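Local coordinates for terminase large subunit (Thermus phage G20c, PDB 5M1P), which cleaves viral DNA through its nuclease domain and, as the whole subunit, probably also works as the ATP-driven motor that packages the genome into empty capsids, at residues Y49-V54 / D176-S181; Y91-T96 / T115-K120; E126-N131 / L182-S187. All coordinates share one frame; numbering follows the deposited sequence.

Contact 1. Residues Y49-V54 / D176-S181. With CA (calcium ion), chain C.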
loop_
_atom_site.group_PDB
_atom_site.type_symbol
_atom_site.label_atom_id
_atom_site.label_comp_id
_atom_site.label_asym_id
_atom_site.label_seq_id
_atom_site.Cartn_x
_atom_site.Cartn_y
_atom_site.Cartn_z
ATOM N N TYR A 49 8.896 -0.946 7.588
ATOM C CA TYR A 49 8.371 0.304 7.061
ATOM C C TYR A 49 6.855 0.399 7.228
ATOM O O TYR A 49 6.126 -0.608 7.203
ATOM C CB TYR A 49 8.719 0.468 5.572
ATOM C CG TYR A 49 10.201 0.609 5.302
ATOM C CD1 TYR A 49 10.999 -0.510 5.097
ATOM C CD2 TYR A 49 10.817 1.859 5.266
ATOM C CE1 TYR A 49 12.358 -0.396 4.875
ATOM C CE2 TYR A 49 12.186 1.982 5.043
ATOM C CZ TYR A 49 12.945 0.851 4.852
ATOM O OH TYR A 49 14.302 0.951 4.620
ATOM N N SER A 50 6.401 1.631 7.387
ATOM C CA SER A 50 5.009 1.991 7.205
ATOM C C SER A 50 4.890 2.614 5.835
ATOM O O SER A 50 5.738 3.407 5.465
ATOM C CB SER A 50 4.575 3.012 8.259
ATOM O OG SER A 50 5.433 4.144 8.299
ATOM N N VAL A 51 3.848 2.232 5.097
ATOM C CA VAL A 51 3.594 2.787 3.776
ATOM C C VAL A 51 2.119 3.113 3.629
ATOM O O VAL A 51 1.248 2.251 3.797
ATOM C CB VAL A 51 4.006 1.822 2.663
ATOM C CG1 VAL A 51 3.836 2.481 1.298
ATOM C CG2 VAL A 51 5.439 1.379 2.862
ATOM N N PHE A 52 1.859 4.363 3.259
ATOM C CA PHE A 52 0.507 4.866 3.060
ATOM C C PHE A 52 0.396 5.310 1.610
ATOM O O PHE A 52 1.127 6.198 1.191
ATOM C CB PHE A 52 0.206 6.052 3.996
ATOM C CG PHE A 52 0.516 5.801 5.453
ATOM C CD1 PHE A 52 0.325 4.553 6.029
ATOM C CD2 PHE A 52 0.983 6.836 6.256
ATOM C CE1 PHE A 52 0.608 4.326 7.364
ATOM C CE2 PHE A 52 1.256 6.613 7.597
ATOM C CZ PHE A 52 1.078 5.362 8.148
ATOM N N SER A 53 -0.506 4.680 0.860
ATOM C CA SER A 53 -0.645 4.918 -0.574
ATOM C C SER A 53 -1.995 5.564 -0.853
ATOM O O SER A 53 -3.026 4.917 -0.718
ATOM C CB SER A 53 -0.522 3.609 -1.341
ATOM O OG SER A 53 0.766 3.047 -1.172
ATOM N N VAL A 54 -1.974 6.820 -1.279
ATOM C CA VAL A 54 -3.180 7.569 -1.593
ATOM C C VAL A 54 -3.559 7.314 -3.048
ATOM O O VAL A 54 -2.812 7.692 -3.959
ATOM C CB VAL A 54 -2.975 9.080 -1.367
ATOM C CG1 VAL A 54 -4.284 9.816 -1.585
ATOM C CG2 VAL A 54 -2.447 9.379 0.032
ATOM N N ASP A 176 8.063 -6.069 1.773
ATOM C CA ASP A 176 6.858 -6.006 0.940
ATOM C C ASP A 176 5.857 -4.941 1.385
ATOM O O ASP A 176 4.707 -4.989 0.958
ATOM C CB ASP A 176 6.183 -7.383 0.851
ATOM C CG ASP A 176 5.607 -7.847 2.172
ATOM O OD1 ASP A 176 5.689 -7.108 3.166
ATOM O OD2 ASP A 176 5.062 -8.973 2.204
ATOM N N ASP A 177 6.298 -3.969 2.184
ATOM C CA ASP A 177 5.364 -2.987 2.758
ATOM C C ASP A 177 4.737 -2.126 1.669
ATOM O O ASP A 177 3.577 -1.738 1.775
ATOM C CB ASP A 177 6.049 -2.063 3.770
ATOM C CG ASP A 177 7.004 -2.790 4.669
ATOM O OD1 ASP A 177 8.196 -2.883 4.306
ATOM O OD2 ASP A 177 6.575 -3.284 5.730
ATOM N N ILE A 178 5.525 -1.799 0.645
ATOM C CA ILE A 178 5.013 -0.995 -0.473
ATOM C C ILE A 178 4.009 -1.818 -1.283
ATOM O O ILE A 178 2.918 -1.355 -1.621
ATOM C CB ILE A 178 6.131 -0.499 -1.409
ATOM C CG1 ILE A 178 7.128 0.391 -0.654
ATOM C CG2 ILE A 178 5.540 0.235 -2.621
ATOM C CD1 ILE A 178 8.398 0.669 -1.423
ATOM N N VAL A 179 4.371 -3.062 -1.565
ATOM C CA VAL A 179 3.497 -3.968 -2.316
ATOM C C VAL A 179 2.137 -4.083 -1.637
ATOM O O VAL A 179 1.091 -3.942 -2.272
ATOM C CB VAL A 179 4.136 -5.373 -2.475
ATOM C CG1 VAL A 179 3.187 -6.316 -3.200
ATOM C CG2 VAL A 179 5.461 -5.273 -3.235
ATOM N N MET A 180 2.168 -4.327 -0.333
ATOM C CA MET A 180 0.948 -4.519 0.418
ATOM C C MET A 180 0.117 -3.242 0.527
ATOM O O MET A 180 -1.100 -3.301 0.384
ATOM C CB MET A 180 1.250 -5.114 1.799
ATOM C CG MET A 180 1.770 -6.551 1.750
ATOM S SD MET A 180 0.842 -7.672 0.688
ATOM C CE MET A 180 -0.825 -7.505 1.311
ATOM N N SER A 181 0.767 -2.104 0.756
ATOM C CA SER A 181 0.065 -0.822 0.790
ATOM C C SER A 181 -0.647 -0.543 -0.535
ATOM O O SER A 181 -1.810 -0.153 -0.549
ATOM C CB SER A 181 1.047 0.292 1.137
ATOM O OG SER A 181 0.422 1.562 1.061
HETATM CA CA CA C . 5.032 -2.606 7.462
HETATM O O HOH W 1 9.938 -3.547 6.203
HETATM O O HOH W 2 4.548 -4.880 7.601
#

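Contact 2. Residues Y91-T96 / T115-K120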
loop_
_atom_site.group_PDB
_atom_site.type_symbol
_atom_site.label_atom_id
_atom_site.label_comp_id
_atom_site.label_asym_id
_atom_site.label_seq_id
_atom_site.Cartn_x
_atom_site.Cartn_y
_atom_site.Cartn_z
ATOM N N TYR A 91 -10.704 7.868 2.923
ATOM C CA TYR A 91 -10.794 6.754 3.862
ATOM C C TYR A 91 -9.598 5.831 3.753
ATOM O O TYR A 91 -9.057 5.602 2.660
ATOM C CB TYR A 91 -12.094 5.979 3.722
ATOM C CG TYR A 91 -12.257 5.105 2.511
ATOM C CD1 TYR A 91 -12.755 5.624 1.332
ATOM C CD2 TYR A 91 -11.942 3.750 2.550
ATOM C CE1 TYR A 91 -12.962 4.829 0.223
ATOM C CE2 TYR A 91 -12.145 2.938 1.445
ATOM C CZ TYR A 91 -12.635 3.488 0.272
ATOM O OH TYR A 91 -12.848 2.712 -0.832
ATOM N N VAL A 92 -9.190 5.307 4.897
ATOM C CA VAL A 92 -8.046 4.443 4.978
ATOM C C VAL A 92 -8.488 2.977 4.891
ATOM O O VAL A 92 -9.416 2.572 5.568
ATOM C CB VAL A 92 -7.288 4.695 6.292
ATOM C CG1 VAL A 92 -6.069 3.783 6.373
ATOM C CG2 VAL A 92 -6.858 6.155 6.416
ATOM N N VAL A 93 -7.809 2.196 4.061
ATOM C CA VAL A 93 -7.946 0.744 4.055
ATOM C C VAL A 93 -6.764 0.231 4.854
ATOM O O VAL A 93 -5.629 0.222 4.376
ATOM C CB VAL A 93 -7.931 0.166 2.631
ATOM C CG1 VAL A 93 -8.194 -1.336 2.652
ATOM C CG2 VAL A 93 -8.929 0.893 1.738
ATOM N N ALA A 94 -7.038 -0.174 6.083
ATOM C CA ALA A 94 -5.991 -0.401 7.077
ATOM C C ALA A 94 -5.790 -1.882 7.319
ATOM O O ALA A 94 -6.733 -2.572 7.692
ATOM C CB ALA A 94 -6.376 0.267 8.379
ATOM N N ASP A 95 -4.569 -2.364 7.131
ATOM C CA ASP A 95 -4.240 -3.719 7.552
ATOM C C ASP A 95 -4.026 -3.702 9.048
ATOM O O ASP A 95 -2.942 -3.396 9.534
ATOM C CB ASP A 95 -3.018 -4.290 6.842
ATOM C CG ASP A 95 -2.608 -5.650 7.395
ATOM O OD1 ASP A 95 -3.398 -6.297 8.132
ATOM O OD2 ASP A 95 -1.488 -6.084 7.091
ATOM N N THR A 96 -5.088 -4.053 9.752
ATOM C CA THR A 96 -5.138 -4.034 11.201
ATOM C C THR A 96 -4.678 -5.340 11.851
ATOM O O THR A 96 -4.764 -5.477 13.070
ATOM C CB THR A 96 -6.586 -3.764 11.648
ATOM O OG1 THR A 96 -7.465 -4.613 10.905
ATOM C CG2 THR A 96 -6.974 -2.322 11.375
ATOM N N THR A 115 -11.544 1.709 7.126
ATOM C CA THR A 115 -12.166 0.401 7.020
ATOM C C THR A 115 -11.063 -0.629 7.267
ATOM O O THR A 115 -10.007 -0.563 6.625
ATOM C CB THR A 115 -12.789 0.187 5.631
ATOM O OG1 THR A 115 -13.836 1.140 5.450
ATOM C CG2 THR A 115 -13.396 -1.196 5.500
ATOM N N PRO A 116 -11.280 -1.566 8.212
ATOM C CA PRO A 116 -10.267 -2.599 8.439
ATOM C C PRO A 116 -10.253 -3.642 7.319
ATOM O O PRO A 116 -11.316 -4.098 6.856
ATOM C CB PRO A 116 -10.698 -3.232 9.768
ATOM C CG PRO A 116 -12.168 -3.006 9.841
ATOM C CD PRO A 116 -12.458 -1.740 9.079
ATOM N N LEU A 117 -9.050 -3.998 6.883
ATOM C CA LEU A 117 -8.834 -5.097 5.961
ATOM C C LEU A 117 -7.637 -5.894 6.501
ATOM O O LEU A 117 -6.523 -5.741 6.006
ATOM C CB LEU A 117 -8.600 -4.586 4.532
ATOM C CG LEU A 117 -8.986 -5.579 3.430
ATOM C CD1 LEU A 117 -8.965 -4.894 2.071
ATOM C CD2 LEU A 117 -8.087 -6.807 3.420
ATOM N N PRO A 118 -7.866 -6.722 7.540
ATOM C CA PRO A 118 -6.746 -7.454 8.136
ATOM C C PRO A 118 -6.184 -8.505 7.191
ATOM O O PRO A 118 -6.929 -9.355 6.696
ATOM C CB PRO A 118 -7.366 -8.109 9.372
ATOM C CG PRO A 118 -8.814 -8.187 9.092
ATOM C CD PRO A 118 -9.140 -7.021 8.216
ATOM N N VAL A 119 -4.879 -8.447 6.964
ATOM C CA VAL A 119 -4.219 -9.385 6.051
ATOM C C VAL A 119 -3.827 -10.588 6.900
ATOM O O VAL A 119 -2.670 -10.775 7.288
ATOM C CB VAL A 119 -3.049 -8.739 5.288
ATOM C CG1 VAL A 119 -2.452 -9.738 4.306
ATOM C CG2 VAL A 119 -3.524 -7.503 4.515
ATOM N N LYS A 120 -4.842 -11.401 7.174
ATOM C CA LYS A 120 -4.791 -12.369 8.275
ATOM C C LYS A 120 -4.482 -13.787 7.846
ATOM O O LYS A 120 -4.413 -14.694 8.687
ATOM C CB LYS A 120 -6.108 -12.338 9.055
ATOM C CG LYS A 120 -7.349 -12.759 8.276
ATOM C CD LYS A 120 -8.617 -12.458 9.064
ATOM C CE LYS A 120 -8.848 -13.485 10.164
ATOM N NZ LYS A 120 -9.502 -14.703 9.616
HETATM O O HOH W 3 -0.881 -8.556 8.334
#

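Contact 3. Residues E126-N131 / L182-S187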
loop_
_atom_site.group_PDB
_atom_site.type_symbol
_atom_site.label_atom_id
_atom_site.label_comp_id
_atom_site.label_asym_id
_atom_site.label_seq_id
_atom_site.Cartn_x
_atom_site.Cartn_y
_atom_site.Cartn_z
ATOM N N GLU A 126 -3.497 -13.361 -1.046
ATOM C CA GLU A 126 -3.551 -13.754 -2.459
ATOM C C GLU A 126 -4.670 -13.048 -3.211
ATOM O O GLU A 126 -4.488 -12.672 -4.364
ATOM C CB GLU A 126 -3.627 -15.279 -2.591
ATOM C CG GLU A 126 -2.291 -15.948 -2.298
ATOM C CD GLU A 126 -2.401 -17.348 -1.710
ATOM O OE1 GLU A 126 -3.403 -18.059 -1.955
ATOM O OE2 GLU A 126 -1.460 -17.730 -0.988
ATOM N N GLN A 127 -5.793 -12.812 -2.542
ATOM C CA GLN A 127 -6.902 -12.087 -3.146
ATOM C C GLN A 127 -6.534 -10.624 -3.442
ATOM O O GLN A 127 -6.798 -10.104 -4.526
ATOM C CB GLN A 127 -8.108 -12.149 -2.216
ATOM C CG GLN A 127 -9.413 -11.735 -2.866
ATOM C CD GLN A 127 -10.617 -12.259 -2.116
ATOM O OE1 GLN A 127 -11.584 -12.721 -2.724
ATOM N NE2 GLN A 127 -10.560 -12.211 -0.789
ATOM N N LEU A 128 -5.901 -9.980 -2.462
ATOM C CA LEU A 128 -5.380 -8.612 -2.614
ATOM C C LEU A 128 -4.346 -8.502 -3.726
ATOM O O LEU A 128 -4.425 -7.622 -4.597
ATOM C CB LEU A 128 -4.752 -8.139 -1.297
ATOM C CG LEU A 128 -5.726 -7.801 -0.176
ATOM C CD1 LEU A 128 -4.989 -7.624 1.138
ATOM C CD2 LEU A 128 -6.516 -6.544 -0.523
ATOM N N ILE A 129 -3.373 -9.396 -3.702
ATOM C CA ILE A 129 -2.290 -9.358 -4.684
ATOM C C ILE A 129 -2.764 -9.704 -6.099
ATOM O O ILE A 129 -2.374 -9.036 -7.058
ATOM C CB ILE A 129 -1.129 -10.276 -4.259
ATOM C CG1 ILE A 129 -0.463 -9.744 -2.976
ATOM C CG2 ILE A 129 -0.122 -10.444 -5.393
ATOM C CD1 ILE A 129 0.255 -8.411 -3.093
ATOM N N SER A 130 -3.593 -10.734 -6.229
ATOM C CA SER A 130 -4.126 -11.103 -7.539
ATOM C C SER A 130 -4.939 -9.953 -8.142
ATOM O O SER A 130 -4.832 -9.693 -9.335
ATOM C CB SER A 130 -4.951 -12.389 -7.478
ATOM O OG SER A 130 -6.091 -12.246 -6.667
ATOM N N ASN A 131 -5.709 -9.242 -7.324
ATOM C CA ASN A 131 -6.420 -8.079 -7.795
ATOM C C ASN A 131 -5.450 -7.016 -8.316
ATOM O O ASN A 131 -5.651 -6.479 -9.409
ATOM C CB ASN A 131 -7.295 -7.510 -6.682
ATOM C CG ASN A 131 -8.081 -6.305 -7.138
ATOM O OD1 ASN A 131 -8.937 -6.417 -8.010
ATOM N ND2 ASN A 131 -7.776 -5.142 -6.572
ATOM N N LEU A 182 0.052 -0.769 -1.635
ATOM C CA LEU A 182 -0.560 -0.612 -2.957
ATOM C C LEU A 182 -1.733 -1.568 -3.165
ATOM O O LEU A 182 -2.767 -1.175 -3.687
ATOM C CB LEU A 182 0.475 -0.803 -4.070
ATOM C CG LEU A 182 1.549 0.271 -4.181
ATOM C CD1 LEU A 182 2.616 -0.214 -5.144
ATOM C CD2 LEU A 182 0.997 1.624 -4.611
ATOM N N ALA A 183 -1.577 -2.816 -2.737
ATOM C CA ALA A 183 -2.648 -3.798 -2.882
ATOM C C ALA A 183 -3.878 -3.420 -2.042
ATOM O O ALA A 183 -5.014 -3.563 -2.495
ATOM C CB ALA A 183 -2.151 -5.182 -2.501
ATOM N N LEU A 184 -3.645 -2.921 -0.831
ATOM C CA LEU A 184 -4.730 -2.429 0.028
ATOM C C LEU A 184 -5.483 -1.284 -0.638
ATOM O O LEU A 184 -6.708 -1.284 -0.636
ATOM C CB LEU A 184 -4.192 -2.003 1.383
ATOM C CG LEU A 184 -3.749 -3.175 2.275
ATOM C CD1 LEU A 184 -2.826 -2.678 3.364
ATOM C CD2 LEU A 184 -4.940 -3.915 2.878
ATOM N N ALA A 185 -4.760 -0.339 -1.235
ATOM C CA ALA A 185 -5.402 0.772 -1.951
ATOM C C ALA A 185 -6.231 0.276 -3.118
ATOM O O ALA A 185 -7.423 0.588 -3.237
ATOM C CB ALA A 185 -4.362 1.768 -2.422
ATOM N N TYR A 186 -5.592 -0.499 -3.986
ATOM C CA TYR A 186 -6.243 -0.984 -5.202
ATOM C C TYR A 186 -7.352 -2.003 -4.984
ATOM O O TYR A 186 -8.141 -2.250 -5.896
ATOM C CB TYR A 186 -5.204 -1.505 -6.209
ATOM C CG TYR A 186 -4.569 -0.384 -7.012
ATOM C CD1 TYR A 186 -5.236 0.182 -8.095
ATOM C CD2 TYR A 186 -3.339 0.161 -6.649
ATOM C CE1 TYR A 186 -4.679 1.232 -8.811
ATOM C CE2 TYR A 186 -2.761 1.197 -7.365
ATOM C CZ TYR A 186 -3.435 1.742 -8.442
ATOM O OH TYR A 186 -2.840 2.778 -9.136
ATOM N N SER A 187 -7.454 -2.571 -3.779
ATOM C CA SER A 187 -8.604 -3.407 -3.423
ATOM C C SER A 187 -9.936 -2.673 -3.565
ATOM O O SER A 187 -10.982 -3.308 -3.675
ATOM C CB SER A 187 -8.490 -3.928 -1.987
ATOM O OG SER A 187 -8.745 -2.897 -1.049
HETATM O O HOH W 4 -5.710 -5.152 -4.670
#

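Contact 1. Residues Y49-V54 / D176-S181
In the RNase H-like nuclease site, strand 49-54 and the first turn of helix 177-186 meet at a calcium ion that takes one ligand from each: Tyr49 O at 2.3 Å and Asp177 OD2 at 2.4 Å. Water 2, Asp42, Phe43 and Asp48 complete the shell. Asp177 probably binds catalytic magnesium in the working enzyme. An aspartate suits this place because its short side chain has one oxygen for the metal and a second for a water. With Asp177 CG beside its backbone N (chi1 -41°), Asp177 OD2 points to the ion while OD1 comes to the edge of the Tyr49 ring, the carboxylate lying 63° from the ring plane. Water 1 donates to Asp177 OD1 over 2.7 Å and accepts from Tyr49 N, which ties the carboxylate to the strand a second time. Farther along, the branched side chain of Val51 fills the gap between strand and helix: its CG2 touches Asp177 CB and lies 4.0 Å from Ile178 CG1, and its CG1 packs against Ser181. One helical turn after Asp177, serine gives a small polar group where strand and helix run close; Ser181 OG is bonded to Gly40 O and accepts a hydrogen bond from Ser53, OG to OG 2.7 Å.

Contact 2. Residues Y91-T96 / T115-K120
The side chains of Val93 and Leu117 run abreast on one face of the sheet, Val93 CG1 3.7 Å from Leu117 CD1; this is the tightly packed part, which Leu184 of helix 177-186 and Leu128 of helix 122-137 help to cover. The solvent side is formed by the outer strand, where Thr115 and Pro116 are exposed. There Thr96 OG1 rests 3.7 Å from Pro116 CB and near the Pro118 ring. The backbones pair as neighbouring parallel strands of a beta-alpha-beta unit whose connection is helix 101-109. Thr115 N donates to Val92 O, Ala94 N returns a bond to Thr115 O, and Leu117 N reaches Ala94 O at 2.8 Å. Pro116 can stand in an outer strand because its missing N-H is not called on here. Past the strand ends a side chain takes over: Asp95 CG swings opposite the backbone N (chi1 174°), and Asp95 OD1 receives Val119 N at 2.9 Å from above the carboxylate plane. Trp97 N also donates to OD1. Asp95 is a probable ligand of the second catalytic magnesium. Val119 CG2 lies 3.5 Å from Asp95 CG, while water 3 donates both to Asp95 OD2, over 2.8 Å, and to Val119 O.

Contact 3. Residues E126-N131 / L182-S187
Leu128 and Ala183 stand where two helices of the RNase H-like domain, 122-137 and 177-186, cross steeply, their local axes 79° apart and 8.6 Å from each other at closest approach. Such closeness depends on Ala183: its single methyl carbon faces helix 122-137, where it meets Leu128 CB and, at 4.1 Å, the tip of Ile129, CD1, so that little more than one carbon separates the backbones at the crossing. Leu128 supplies the bulk that Ala183 lacks. Its CG lies beside the backbone N (chi1 -73°), and the forked end reaches across helix 177-186 and splits between two neighbours. Leu128 CD2 rests 3.6 Å from Ser187 CB and also comes near Ala183 O, while Leu128 CD1 touches Leu184 CD2 at 4.1 Å. Leucine is well suited here, since its two methyl groups can meet carbon atoms of two residues at once; Val119 also lies against it. Leu184 in turn packs against Asp95, so this joint borders the nuclease site without supplying a ligand to it.

Asn131, one turn after Leu128, adds a polar contact at the side of the crossing. With CG opposite the backbone N (chi1 -179°), its amide reaches the backbone of Tyr186, where Asn131 ND2 makes a weak bond to Tyr186 O at 3.0 Å. An amide fits this partly exposed place because the same nitrogen can also donate to water 4. That water donates in turn to Leu128 O and Ala183 O, linking the backbones of the two helices beside the leucine. Ser187 turns back on the preceding residues, its small hydroxyl donating to a backbone carbonyl: Ser187 OG lies 2.6 Å from Leu184 O.

From the N terminus, strand 49-54 opens the long loop that contact 1 closes at 176-181. Contact 2 is nested inside that loop: the chain leaves strand 91-94, passes through helix 101-109 and returns in 115-120 at an edge of the same sheet. Only then does 126-131 open contact 3, which closes at 182-187, after contact 1, so contacts 1 and 3 cross. Both use helix 177-186, which joins the sheet to helix 122-137: Val179 CG1 lies 3.6 Å from Ile129 CD1. The helix also meets contact 2, through Met180 on Val119 and Leu184 O near Val93 CG1, so that the helix carrying Asp177 also borders the strand leading to Asp95.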